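Local atomic coordinates of putative acetamidase/formamidase (Yersinia enterocolitica subsp. palearctica serotype O:3, PDB entry 5UBU), a protein that probably hydrolyses carbon-nitrogen bonds in linear amides such as acetamide or formamide, and binds sodium ions in the crystal. Residues Ile11-Val17 / Val245-Trp251; Pro46-Pro52 / Gly89-Asn94; Pro168-Leu173 / Val196-Pro201; Ser184-Asp188 / Asp316-Thr320. One frame throughout, in Å; residues are numbered along the deposited sequence.

Contact 1 of 4, residues Ile11-Val17 / Val245-Trp251; sequences IMVKRGV and VDLIKNW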
loop_
_atom_site.group_PDB
_atom_site.type_symbol
_atom_site.label_atom_id
_atom_site.label_comp_id
_atom_site.label_asym_id
_atom_site.label_seq_id
_atom_site.Cartn_x
_atom_site.Cartn_y
_atom_site.Cartn_z
ATOM N N ILE B 11 -18.204 -4.227 29.612
ATOM C CA ILE B 11 -16.923 -4.467 30.268
ATOM C C ILE B 11 -16.645 -3.342 31.265
ATOM O O ILE B 11 -16.095 -3.579 32.340
ATOM C CB ILE B 11 -15.784 -4.636 29.235
ATOM C CG1 ILE B 11 -16.099 -5.838 28.322
ATOM C CG2 ILE B 11 -14.448 -4.838 29.929
ATOM C CD1 ILE B 11 -15.116 -6.067 27.195
HETATM N N MSE B 12 -17.060 -2.131 30.915
HETATM C CA MSE B 12 -16.867 -0.975 31.789
HETATM C C MSE B 12 -17.582 -1.117 33.106
HETATM O O MSE B 12 -17.031 -0.794 34.151
HETATM C CB MSE B 12 -17.409 0.268 31.088
HETATM C CG MSE B 12 -17.246 1.537 31.913
HETATM SE SE MSE B 12 -18.320 2.921 31.026
HETATM C CE MSE B 12 -17.752 4.508 32.031
ATOM N N VAL B 13 -18.825 -1.575 33.068
ATOM C CA VAL B 13 -19.603 -1.729 34.289
ATOM C C VAL B 13 -19.145 -2.946 35.090
ATOM O O VAL B 13 -19.061 -2.876 36.316
ATOM C CB VAL B 13 -21.114 -1.772 33.981
ATOM C CG1 VAL B 13 -21.938 -2.086 35.230
ATOM C CG2 VAL B 13 -21.548 -0.440 33.373
ATOM N N LYS B 14 -18.829 -4.044 34.406
ATOM C CA LYS B 14 -18.388 -5.261 35.099
ATOM C C LYS B 14 -16.981 -5.215 35.676
ATOM O O LYS B 14 -16.707 -5.911 36.649
ATOM C CB LYS B 14 -18.542 -6.515 34.224
ATOM C CG LYS B 14 -19.984 -6.993 34.115
ATOM C CD LYS B 14 -20.091 -8.427 33.613
ATOM C CE LYS B 14 -21.396 -9.040 34.113
ATOM N NZ LYS B 14 -21.640 -10.441 33.666
ATOM N N ARG B 15 -16.101 -4.412 35.085
ATOM C CA ARG B 15 -14.714 -4.335 35.558
ATOM C C ARG B 15 -14.245 -2.951 35.982
ATOM O O ARG B 15 -13.169 -2.824 36.564
ATOM C CB ARG B 15 -13.779 -4.881 34.486
ATOM C CG ARG B 15 -14.047 -6.330 34.105
ATOM C CD ARG B 15 -13.060 -6.796 33.056
ATOM N NE ARG B 15 -11.690 -6.822 33.570
ATOM C CZ ARG B 15 -10.613 -7.114 32.845
ATOM N NH1 ARG B 15 -9.409 -7.116 33.419
ATOM N NH2 ARG B 15 -10.731 -7.400 31.547
ATOM N N GLY B 16 -15.033 -1.917 35.696
ATOM C CA GLY B 16 -14.669 -0.551 36.081
ATOM C C GLY B 16 -14.705 -0.385 37.588
ATOM O O GLY B 16 -15.677 -0.787 38.247
ATOM N N VAL B 17 -13.643 0.200 38.137
ATOM C CA VAL B 17 -13.539 0.406 39.588
ATOM C C VAL B 17 -14.540 1.436 40.120
ATOM O O VAL B 17 -14.926 1.377 41.291
ATOM C CB VAL B 17 -12.102 0.799 40.032
ATOM C CG1 VAL B 17 -11.119 -0.307 39.681
ATOM C CG2 VAL B 17 -11.652 2.129 39.434
ATOM N N VAL B 245 -16.212 8.623 32.363
ATOM C CA VAL B 245 -14.899 7.999 32.261
ATOM C C VAL B 245 -14.674 7.076 33.447
ATOM O O VAL B 245 -14.854 7.494 34.592
ATOM C CB VAL B 245 -13.802 9.083 32.240
ATOM C CG1 VAL B 245 -12.414 8.459 32.095
ATOM C CG2 VAL B 245 -14.076 10.082 31.118
ATOM N N ASP B 246 -14.289 5.827 33.184
ATOM C CA ASP B 246 -14.046 4.877 34.261
ATOM C C ASP B 246 -12.684 4.223 33.981
ATOM O O ASP B 246 -12.054 4.501 32.949
ATOM C CB ASP B 246 -15.203 3.879 34.385
ATOM C CG ASP B 246 -15.335 3.274 35.816
ATOM O OD1 ASP B 246 -14.319 3.129 36.536
ATOM O OD2 ASP B 246 -16.483 2.933 36.217
ATOM N N LEU B 247 -12.218 3.392 34.915
ATOM C CA LEU B 247 -10.911 2.765 34.815
ATOM C C LEU B 247 -10.966 1.266 35.053
ATOM O O LEU B 247 -11.539 0.815 36.042
ATOM C CB LEU B 247 -10.006 3.390 35.873
ATOM C CG LEU B 247 -8.546 2.945 35.974
ATOM C CD1 LEU B 247 -7.787 3.343 34.724
ATOM C CD2 LEU B 247 -7.908 3.567 37.196
ATOM N N ILE B 248 -10.365 0.506 34.134
ATOM C CA ILE B 248 -10.280 -0.952 34.227
ATOM C C ILE B 248 -8.816 -1.250 34.515
ATOM O O ILE B 248 -7.931 -0.867 33.759
ATOM C CB ILE B 248 -10.745 -1.662 32.937
ATOM C CG1 ILE B 248 -12.235 -1.389 32.685
ATOM C CG2 ILE B 248 -10.511 -3.165 33.056
ATOM C CD1 ILE B 248 -12.701 -1.756 31.293
ATOM N N LYS B 249 -8.570 -1.939 35.617
ATOM C CA LYS B 249 -7.215 -2.240 36.042
ATOM C C LYS B 249 -6.609 -3.460 35.381
ATOM O O LYS B 249 -7.278 -4.468 35.181
ATOM C CB LYS B 249 -7.186 -2.464 37.558
ATOM C CG LYS B 249 -7.710 -1.305 38.403
ATOM C CD LYS B 249 -6.901 -0.015 38.300
ATOM C CE LYS B 249 -5.490 -0.158 38.864
ATOM N NZ LYS B 249 -4.749 1.124 38.837
ATOM N N ASN B 250 -5.332 -3.333 35.032
ATOM C CA ASN B 250 -4.527 -4.415 34.482
ATOM C C ASN B 250 -5.200 -5.234 33.361
ATOM O O ASN B 250 -5.444 -6.427 33.506
ATOM C CB ASN B 250 -4.117 -5.314 35.668
ATOM C CG ASN B 250 -3.010 -6.287 35.332
ATOM O OD1 ASN B 250 -2.173 -6.035 34.460
ATOM N ND2 ASN B 250 -2.976 -7.395 36.060
ATOM N N TRP B 251 -5.504 -4.559 32.254
ATOM C CA TRP B 251 -6.114 -5.179 31.063
ATOM C C TRP B 251 -5.226 -4.736 29.906
ATOM O O TRP B 251 -5.322 -3.612 29.430
ATOM C CB TRP B 251 -7.588 -4.763 30.923
ATOM C CG TRP B 251 -8.319 -5.377 29.768
ATOM C CD1 TRP B 251 -8.181 -6.647 29.298
ATOM C CD2 TRP B 251 -9.413 -4.804 29.042
ATOM N NE1 TRP B 251 -9.059 -6.873 28.266
ATOM C CE2 TRP B 251 -9.834 -5.758 28.093
ATOM C CE3 TRP B 251 -10.068 -3.563 29.090
ATOM C CZ2 TRP B 251 -10.877 -5.511 27.186
ATOM C CZ3 TRP B 251 -11.103 -3.316 28.177
ATOM C CH2 TRP B 251 -11.496 -4.289 27.247
#

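Contact 2 of 4, residues Pro46-Pro52 / Gly89-Asn94; sequences PVLTIEP and GPIMIN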
loop_
_atom_site.group_PDB
_atom_site.type_symbol
_atom_site.label_atom_id
_atom_site.label_comp_id
_atom_site.label_asym_id
_atom_site.label_seq_id
_atom_site.Cartn_x
_atom_site.Cartn_y
_atom_site.Cartn_z
ATOM N N PRO B 46 -1.881 19.283 33.010
ATOM C CA PRO B 46 -3.248 18.780 33.188
ATOM C C PRO B 46 -4.250 19.892 33.431
ATOM O O PRO B 46 -3.926 20.862 34.117
ATOM C CB PRO B 46 -3.146 17.884 34.420
ATOM C CG PRO B 46 -1.722 17.464 34.468
ATOM C CD PRO B 46 -0.931 18.628 33.931
ATOM N N VAL B 47 -5.450 19.749 32.870
ATOM C CA VAL B 47 -6.509 20.754 33.028
ATOM C C VAL B 47 -7.596 20.322 34.006
ATOM O O VAL B 47 -8.365 21.164 34.487
ATOM C CB VAL B 47 -7.194 21.098 31.688
ATOM C CG1 VAL B 47 -6.140 21.531 30.667
ATOM C CG2 VAL B 47 -8.040 19.932 31.166
ATOM N N LEU B 48 -7.662 19.021 34.284
ATOM C CA LEU B 48 -8.669 18.467 35.177
ATOM C C LEU B 48 -8.262 17.093 35.696
ATOM O O LEU B 48 -7.660 16.309 34.966
ATOM C CB LEU B 48 -9.988 18.319 34.407
ATOM C CG LEU B 48 -11.183 17.670 35.115
ATOM C CD1 LEU B 48 -11.632 18.494 36.322
ATOM C CD2 LEU B 48 -12.312 17.495 34.110
ATOM N N THR B 49 -8.598 16.810 36.953
ATOM C CA THR B 49 -8.322 15.512 37.559
ATOM C C THR B 49 -9.653 14.974 38.062
ATOM O O THR B 49 -10.381 15.680 38.773
ATOM C CB THR B 49 -7.311 15.610 38.714
ATOM O OG1 THR B 49 -6.095 16.209 38.238
ATOM C CG2 THR B 49 -7.008 14.224 39.289
ATOM N N ILE B 50 -9.976 13.738 37.684
ATOM C CA ILE B 50 -11.243 13.121 38.074
ATOM C C ILE B 50 -11.074 11.734 38.689
ATOM O O ILE B 50 -10.013 11.111 38.588
ATOM C CB ILE B 50 -12.184 12.976 36.844
ATOM C CG1 ILE B 50 -11.615 11.986 35.825
ATOM C CG2 ILE B 50 -12.424 14.328 36.177
ATOM C CD1 ILE B 50 -12.528 11.761 34.641
ATOM N N GLU B 51 -12.142 11.261 39.325
ATOM C CA GLU B 51 -12.187 9.924 39.908
ATOM C C GLU B 51 -12.825 8.991 38.868
ATOM O O GLU B 51 -13.675 9.431 38.081
ATOM C CB GLU B 51 -13.027 9.924 41.186
ATOM C CG GLU B 51 -12.416 10.702 42.345
ATOM C CD GLU B 51 -11.191 10.034 42.927
ATOM O OE1 GLU B 51 -10.966 8.827 42.681
ATOM O OE2 GLU B 51 -10.443 10.700 43.670
ATOM N N PRO B 52 -12.400 7.711 38.833
ATOM C CA PRO B 52 -13.043 6.805 37.889
ATOM C C PRO B 52 -14.538 6.738 38.196
ATOM O O PRO B 52 -14.924 6.587 39.356
ATOM C CB PRO B 52 -12.364 5.458 38.168
ATOM C CG PRO B 52 -11.049 5.802 38.748
ATOM C CD PRO B 52 -11.282 7.059 39.539
ATOM N N GLY B 89 -8.254 18.648 27.182
ATOM C CA GLY B 89 -7.426 17.741 27.976
ATOM C C GLY B 89 -6.047 18.340 28.192
ATOM O O GLY B 89 -5.785 19.464 27.756
ATOM N N PRO B 90 -5.145 17.593 28.828
ATOM C CA PRO B 90 -5.390 16.243 29.309
ATOM C C PRO B 90 -6.175 16.147 30.615
ATOM O O PRO B 90 -5.987 16.962 31.519
ATOM C CB PRO B 90 -3.979 15.694 29.539
ATOM C CG PRO B 90 -3.145 16.881 29.814
ATOM C CD PRO B 90 -3.769 18.038 29.094
ATOM N N ILE B 91 -7.052 15.149 30.683
ATOM C CA ILE B 91 -7.850 14.861 31.864
ATOM C C ILE B 91 -7.126 13.732 32.592
ATOM O O ILE B 91 -6.727 12.759 31.960
ATOM C CB ILE B 91 -9.274 14.420 31.481
ATOM C CG1 ILE B 91 -9.964 15.536 30.689
ATOM C CG2 ILE B 91 -10.084 14.059 32.726
ATOM C CD1 ILE B 91 -11.371 15.223 30.229
HETATM N N MSE B 92 -6.957 13.856 33.904
HETATM C CA MSE B 92 -6.265 12.825 34.694
HETATM C C MSE B 92 -7.241 11.964 35.442
HETATM O O MSE B 92 -8.174 12.476 36.055
HETATM C CB MSE B 92 -5.332 13.468 35.715
HETATM C CG MSE B 92 -4.452 14.562 35.109
HETATM SE SE MSE B 92 -3.137 13.801 33.848
HETATM C CE MSE B 92 -1.769 13.153 35.124
ATOM N N ILE B 93 -7.050 10.649 35.375
ATOM C CA ILE B 93 -7.917 9.714 36.081
ATOM C C ILE B 93 -7.108 9.182 37.263
ATOM O O ILE B 93 -6.031 8.609 37.080
ATOM C CB ILE B 93 -8.430 8.557 35.189
ATOM C CG1 ILE B 93 -9.298 9.080 34.027
ATOM C CG2 ILE B 93 -9.268 7.588 36.012
ATOM C CD1 ILE B 93 -8.564 9.845 32.950
ATOM N N ASN B 94 -7.633 9.389 38.466
ATOM C CA ASN B 94 -6.985 8.968 39.698
ATOM C C ASN B 94 -6.795 7.450 39.750
ATOM O O ASN B 94 -7.767 6.695 39.701
ATOM C CB ASN B 94 -7.825 9.437 40.907
ATOM C CG ASN B 94 -7.125 9.204 42.237
ATOM O OD1 ASN B 94 -5.971 8.806 42.285
ATOM N ND2 ASN B 94 -7.820 9.467 43.322
#

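Contact 3 of 4, residues Pro168-Leu173 / Val196-Pro201; sequences PHIGTL and VPDIGP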
loop_
_atom_site.group_PDB
_atom_site.type_symbol
_atom_site.label_atom_id
_atom_site.label_comp_id
_atom_site.label_asym_id
_atom_site.label_seq_id
_atom_site.Cartn_x
_atom_site.Cartn_y
_atom_site.Cartn_z
ATOM N N PRO B 168 -24.126 12.365 15.594
ATOM C CA PRO B 168 -22.845 12.869 16.051
ATOM C C PRO B 168 -21.897 11.804 16.600
ATOM O O PRO B 168 -22.335 10.732 17.025
ATOM C CB PRO B 168 -23.241 13.833 17.166
ATOM C CG PRO B 168 -24.448 13.191 17.756
ATOM C CD PRO B 168 -25.190 12.619 16.580
ATOM N N HIS B 169 -20.604 12.113 16.551
ATOM C CA HIS B 169 -19.561 11.232 17.072
ATOM C C HIS B 169 -18.276 12.023 17.218
ATOM O O HIS B 169 -18.104 13.077 16.600
ATOM C CB HIS B 169 -19.318 10.033 16.164
ATOM C CG HIS B 169 -18.819 10.396 14.805
ATOM N ND1 HIS B 169 -19.670 10.737 13.774
ATOM C CD2 HIS B 169 -17.564 10.465 14.298
ATOM C CE1 HIS B 169 -18.963 11.013 12.695
ATOM N NE2 HIS B 169 -17.681 10.852 12.982
ATOM N N ILE B 170 -17.378 11.498 18.041
ATOM C CA ILE B 170 -16.089 12.116 18.298
ATOM C C ILE B 170 -15.046 11.596 17.317
ATOM O O ILE B 170 -14.866 10.396 17.156
ATOM C CB ILE B 170 -15.648 11.850 19.754
ATOM C CG1 ILE B 170 -16.581 12.578 20.737
ATOM C CG2 ILE B 170 -14.207 12.285 19.988
ATOM C CD1 ILE B 170 -16.536 14.092 20.650
ATOM N N GLY B 171 -14.362 12.524 16.665
ATOM C CA GLY B 171 -13.327 12.193 15.700
ATOM C C GLY B 171 -12.005 11.887 16.372
ATOM O O GLY B 171 -11.310 10.967 15.957
ATOM N N THR B 172 -11.657 12.663 17.397
ATOM C CA THR B 172 -10.403 12.475 18.133
ATOM C C THR B 172 -10.626 12.164 19.610
ATOM O O THR B 172 -11.018 13.031 20.376
ATOM C CB THR B 172 -9.479 13.717 18.061
ATOM O OG1 THR B 172 -10.137 14.849 18.646
ATOM C CG2 THR B 172 -9.091 14.040 16.621
ATOM N N LEU B 173 -10.379 10.918 19.989
ATOM C CA LEU B 173 -10.506 10.466 21.369
ATOM C C LEU B 173 -9.211 9.707 21.643
ATOM O O LEU B 173 -8.899 8.744 20.952
ATOM C CB LEU B 173 -11.728 9.566 21.553
ATOM C CG LEU B 173 -12.006 9.116 22.993
ATOM C CD1 LEU B 173 -12.255 10.324 23.899
ATOM C CD2 LEU B 173 -13.180 8.147 23.059
ATOM N N VAL B 196 -13.996 7.458 13.403
ATOM C CA VAL B 196 -14.824 6.261 13.291
ATOM C C VAL B 196 -16.232 6.696 13.709
ATOM O O VAL B 196 -16.447 7.013 14.881
ATOM C CB VAL B 196 -14.308 5.120 14.199
ATOM C CG1 VAL B 196 -15.288 3.950 14.221
ATOM C CG2 VAL B 196 -12.939 4.653 13.734
ATOM N N PRO B 197 -17.192 6.711 12.761
ATOM C CA PRO B 197 -18.581 7.150 13.020
ATOM C C PRO B 197 -19.282 6.515 14.213
ATOM O O PRO B 197 -20.186 7.126 14.782
ATOM C CB PRO B 197 -19.325 6.749 11.747
ATOM C CG PRO B 197 -18.284 6.728 10.694
ATOM C CD PRO B 197 -17.006 6.307 11.355
ATOM N N ASP B 198 -18.867 5.309 14.582
ATOM C CA ASP B 198 -19.482 4.566 15.694
ATOM C C ASP B 198 -19.161 5.096 17.097
ATOM O O ASP B 198 -19.856 4.761 18.055
ATOM C CB ASP B 198 -19.058 3.105 15.601
ATOM C CG ASP B 198 -19.445 2.473 14.289
ATOM O OD1 ASP B 198 -20.620 2.111 14.107
ATOM O OD2 ASP B 198 -18.553 2.293 13.454
ATOM N N ILE B 199 -18.127 5.923 17.212
ATOM C CA ILE B 199 -17.711 6.486 18.497
ATOM C C ILE B 199 -18.553 7.722 18.841
ATOM O O ILE B 199 -18.067 8.853 18.858
ATOM C CB ILE B 199 -16.190 6.778 18.488
ATOM C CG1 ILE B 199 -15.446 5.460 18.260
ATOM C CG2 ILE B 199 -15.730 7.412 19.803
ATOM C CD1 ILE B 199 -13.955 5.612 18.108
ATOM N N GLY B 200 -19.830 7.474 19.116
ATOM C CA GLY B 200 -20.779 8.530 19.472
ATOM C C GLY B 200 -21.628 8.115 20.664
ATOM O O GLY B 200 -21.305 7.145 21.358
ATOM N N PRO B 201 -22.723 8.856 20.918
ATOM C CA PRO B 201 -23.622 8.530 22.023
ATOM C C PRO B 201 -24.015 7.066 21.991
ATOM O O PRO B 201 -24.366 6.552 20.938
ATOM C CB PRO B 201 -24.825 9.425 21.770
ATOM C CG PRO B 201 -24.252 10.611 21.070
ATOM C CD PRO B 201 -23.115 10.105 20.237
HETATM O O HOH W 1 -13.419 8.629 15.935
#

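Contact 4 of 4, residues Ser184-Asp188 / Asp316-Thr320; sequences SLTPD and DPKYT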
loop_
_atom_site.group_PDB
_atom_site.type_symbol
_atom_site.label_atom_id
_atom_site.label_comp_id
_atom_site.label_asym_id
_atom_site.label_seq_id
_atom_site.Cartn_x
_atom_site.Cartn_y
_atom_site.Cartn_z
ATOM N N SER B 184 -2.488 15.998 16.736
ATOM C CA SER B 184 -3.932 15.808 16.830
ATOM C C SER B 184 -4.596 15.377 15.525
ATOM O O SER B 184 -5.809 15.162 15.497
ATOM C CB SER B 184 -4.579 17.098 17.338
ATOM O OG SER B 184 -4.274 18.185 16.478
ATOM N N LEU B 185 -3.815 15.253 14.452
ATOM C CA LEU B 185 -4.369 14.830 13.174
ATOM C C LEU B 185 -4.151 13.332 12.942
ATOM O O LEU B 185 -4.787 12.745 12.068
ATOM C CB LEU B 185 -3.711 15.613 12.038
ATOM C CG LEU B 185 -4.391 15.539 10.662
ATOM C CD1 LEU B 185 -5.733 16.245 10.713
ATOM C CD2 LEU B 185 -3.528 16.162 9.583
ATOM N N THR B 186 -3.285 12.714 13.741
ATOM C CA THR B 186 -2.938 11.302 13.581
ATOM C C THR B 186 -3.559 10.296 14.584
ATOM O O THR B 186 -3.544 10.541 15.789
ATOM C CB THR B 186 -1.397 11.144 13.697
ATOM O OG1 THR B 186 -0.746 11.967 12.723
ATOM C CG2 THR B 186 -0.968 9.702 13.488
ATOM N N PRO B 187 -4.127 9.180 14.077
ATOM C CA PRO B 187 -4.616 8.106 14.935
ATOM C C PRO B 187 -3.510 7.060 15.044
ATOM O O PRO B 187 -2.718 6.903 14.105
ATOM C CB PRO B 187 -5.776 7.524 14.152
ATOM C CG PRO B 187 -5.405 7.742 12.731
ATOM C CD PRO B 187 -4.589 9.005 12.685
ATOM N N ASP B 188 -3.447 6.347 16.165
ATOM C CA ASP B 188 -2.401 5.339 16.346
ATOM C C ASP B 188 -2.873 4.358 17.434
ATOM O O ASP B 188 -4.080 4.197 17.633
ATOM C CB ASP B 188 -1.084 6.063 16.697
ATOM C CG ASP B 188 0.152 5.284 16.311
ATOM O OD1 ASP B 188 0.203 4.042 16.523
ATOM O OD2 ASP B 188 1.089 5.950 15.814
ATOM N N ASP B 316 -6.460 10.837 6.908
ATOM C CA ASP B 316 -5.482 11.273 7.904
ATOM C C ASP B 316 -4.114 10.588 7.703
ATOM O O ASP B 316 -4.029 9.612 6.956
ATOM C CB ASP B 316 -6.078 10.995 9.292
ATOM C CG ASP B 316 -7.411 11.737 9.519
ATOM O OD1 ASP B 316 -7.518 12.937 9.144
ATOM O OD2 ASP B 316 -8.338 11.134 10.101
ATOM N N PRO B 317 -3.038 11.100 8.351
ATOM C CA PRO B 317 -1.686 10.512 8.221
ATOM C C PRO B 317 -1.665 8.980 8.293
ATOM O O PRO B 317 -0.788 8.344 7.712
ATOM C CB PRO B 317 -0.928 11.144 9.378
ATOM C CG PRO B 317 -1.544 12.497 9.486
ATOM C CD PRO B 317 -3.009 12.301 9.207
ATOM N N LYS B 318 -2.617 8.423 9.031
ATOM C CA LYS B 318 -2.821 6.994 9.135
ATOM C C LYS B 318 -4.310 6.747 8.992
ATOM O O LYS B 318 -5.135 7.475 9.568
ATOM C CB LYS B 318 -2.336 6.434 10.464
ATOM C CG LYS B 318 -0.837 6.413 10.602
ATOM C CD LYS B 318 -0.408 5.735 11.876
ATOM C CE LYS B 318 1.106 5.644 11.916
ATOM N NZ LYS B 318 1.600 4.945 13.133
ATOM N N TYR B 319 -4.660 5.728 8.220
ATOM C CA TYR B 319 -6.054 5.388 8.019
ATOM C C TYR B 319 -6.513 4.565 9.205
ATOM O O TYR B 319 -5.701 3.957 9.878
ATOM C CB TYR B 319 -6.254 4.621 6.716
ATOM C CG TYR B 319 -5.575 5.248 5.516
ATOM C CD1 TYR B 319 -5.685 6.614 5.263
ATOM C CD2 TYR B 319 -4.890 4.467 4.596
ATOM C CE1 TYR B 319 -5.091 7.185 4.161
ATOM C CE2 TYR B 319 -4.290 5.037 3.490
ATOM C CZ TYR B 319 -4.398 6.395 3.275
ATOM O OH TYR B 319 -3.811 6.961 2.177
ATOM N N THR B 320 -7.813 4.547 9.455
ATOM C CA THR B 320 -8.369 3.815 10.580
ATOM C C THR B 320 -9.513 2.909 10.142
ATOM O O THR B 320 -10.396 3.326 9.408
ATOM C CB THR B 320 -8.853 4.789 11.662
ATOM O OG1 THR B 320 -7.760 5.621 12.074
ATOM C CG2 THR B 320 -9.403 4.035 12.870
#

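Contact 1 of 4, residues Ile11-Val17 / Val245-Trp251
The short N-terminal helix 11-15 docks on the end of strand 239-248 of the nine-stranded mixed sheet, where Arg15 meets Trp251 in a cation-pi contact and Val17 meets Leu247 through the backbone. The guanidinium reaches across the face of the indole, CZ of Arg15 lying 4.5 Å from the centroid of the five-membered ring of Trp251, with the two planes 55° apart. NH2 comes over that face near its rim, while Ile248 CG2 lies against one face of the guanidinium. A bend at chi3 (65°) brings the end of the otherwise extended arginine chain over the ring. Long and flexible, arginine suits this exposed margin, where one end can cover an indole that is itself buried. Ile11 extends the apolar patch: its CG2 meets Ile248 CD1 at 3.8 Å and also lies over the indole face. Toward the start of the strand segment, the selenomethionine Met12, its chain extended beyond CG, brings CE to 3.5 Å from Asp246 CB. Gly16 leaves the helical conformation, and its CA makes a CA-H...O contact with Leu247 O at 3.4 Å. That same carbonyl, Leu247 O, accepts Val17 N at 3.0 Å with an N-H...O angle of 167°.

Contact 2 of 4, residues Pro46-Pro52 / Gly89-Asn94
With chi1 at -48° and further bends at chi2 and chi3, the selenomethionine Met92 folds its chain against Pro46, Met92 CG lying 3.6 Å from Pro46 CB. Ile50, at chi1 66°, holds CG1 between its own backbone N and carbonyl carbon and lays CD1 3.9 Å from Ile91 CG2. Ile50, Ile91 and Met92 belong to two parallel strands, 48-50 and 87-93; Pro46 lies just before the first, and 87-93 also pairs with strand 214-222. Thr49 and Met92 occupy one face, the more open one; Ile50 and Ile93 occupy the other, where Val245 packs against both, so branched apolar residues suit it. Ile50 is bonded through both its backbone polar atoms: its N donates to Met92 O at 2.7 Å and its O accepts Asn94 N at 2.9 Å. Leu48 O receives Met92 N, and Val47 N extends the pairing to Pro90 O. Beyond the strands, Asn94 ND2 donates to Glu51 OE2 at 2.9 Å from the syn side, 29° out of the carboxylate plane, the two side chains lying side by side. The chemistry thus divides: backbone bonds set the parallel register, hydrocarbon fills the buried face, and a carboxylate, probably charged, accepts the amide of Asn94 beyond the strands.

Contact 3 of 4, residues Pro168-Leu173 / Val196-Pro201
Pro197 places its CA almost exactly over the centre of the His169 imidazole, a CH-pi contact with CA 3.6 Å from the ring centroid and only 6° off the ring normal. His169 can meet it because chi1 of 63° puts CG between the backbone N and the carbonyl carbon, a compact conformation that also sets CB beside the carbonyl oxygens of Pro197 and Ile199. The aromatic ring is also fixed at its polar end, where NE2 bonds Gln225, and it meets the ring of His222, a sodium ligand. Residues 196-199 form a type I beta turn, closed by Ile199 N to Val196 O at 3.1 Å, and Ile199 centres an inverse gamma turn. From there Ile199 O accepts Ile170 N at 2.9 Å, nearly straight at 163°. Gly200 brings its CA to 3.8 Å from His169 CA, the nearest backbone approach of the two segments. A water joins the other end, donating to Ile170 O at 2.6 Å and to Gly171 O while accepting from Val196 N, so these backbone polar groups are satisfied inside the protein. Branched Ile199 suits its buried place, with CG2 lying 4.2 Å from Leu173 CD2. Around this centre, strand 101-111 covers Ile170 and Ile199, strand 214-222 packs on Ile170 and Leu173, and Met265 and Ile267 of strand 263-270 close over the turn and Ile199.

Contact 4 of 4, residues Ser184-Asp188 / Asp316-Thr320
The two backbones approach without pairing, Thr186 and Pro317 being nearest at 5.6 Å between CA atoms, and side chains therefore bridge Ser184-Asp188 and Asp316-Thr320. Lys318 crosses Pro187 obliquely, its chain extended beyond CG, which carries NZ to a salt bridge with Asp188 OD2 at 2.9 Å. The ammonium meets that oxygen from above the carboxylate, 57° out of its plane. Lysine suits this place because its long chain spans the gap to Asp188 while its methylenes pass Pro187 O, CD of Lys318 coming to 3.4 Å from it. The ring of Pro187 meets both Lys318 O and Thr320 OG1 through CG; that hydroxyl bonds Ser269. At the other end the contact is mixed: Leu185 CG packs on Pro317 CD at 3.8 Å, Leu185 O lies by the same CD, and Pro317 also covers Thr186 OG1, which bonds Asn183. The side chain of Asp316 lies about 4 Å from a bound sodium ion, and Leu185 O bonds Asn193, one of the sodium ligands, so the contact borders the metal site. Strand 263-270 lies beside Pro187 and Thr320, strand 308-313 flanks them through Asn313, and Tyr319 packs on Glu274 of a second subunit.

In the fold
Contact 3 is the most central, about 5 Å from the middle of the chain, and its contacts are largely backbone, ring and water in a buried setting. Contacts 1 and 2 have their centres farther out, about 18 to 19 Å from that middle, and touch each other around Val245 and Pro52. Their exposed margins are polar, with a cation-pi pair in one and a carboxylate-to-amide hydrogen bond in the other. Contact 4 lies between these extremes and touches contact 3 through Val196 and Thr320. Contacts 1 and 4 reach the nine-stranded sheet, whereas contacts 2, 3 and 4 share the seven-stranded one. Contact 4 lies close to the sodium ions (Asp316 side chain about 4 Å), contact 3 a little farther (His169 side chain about 7 Å).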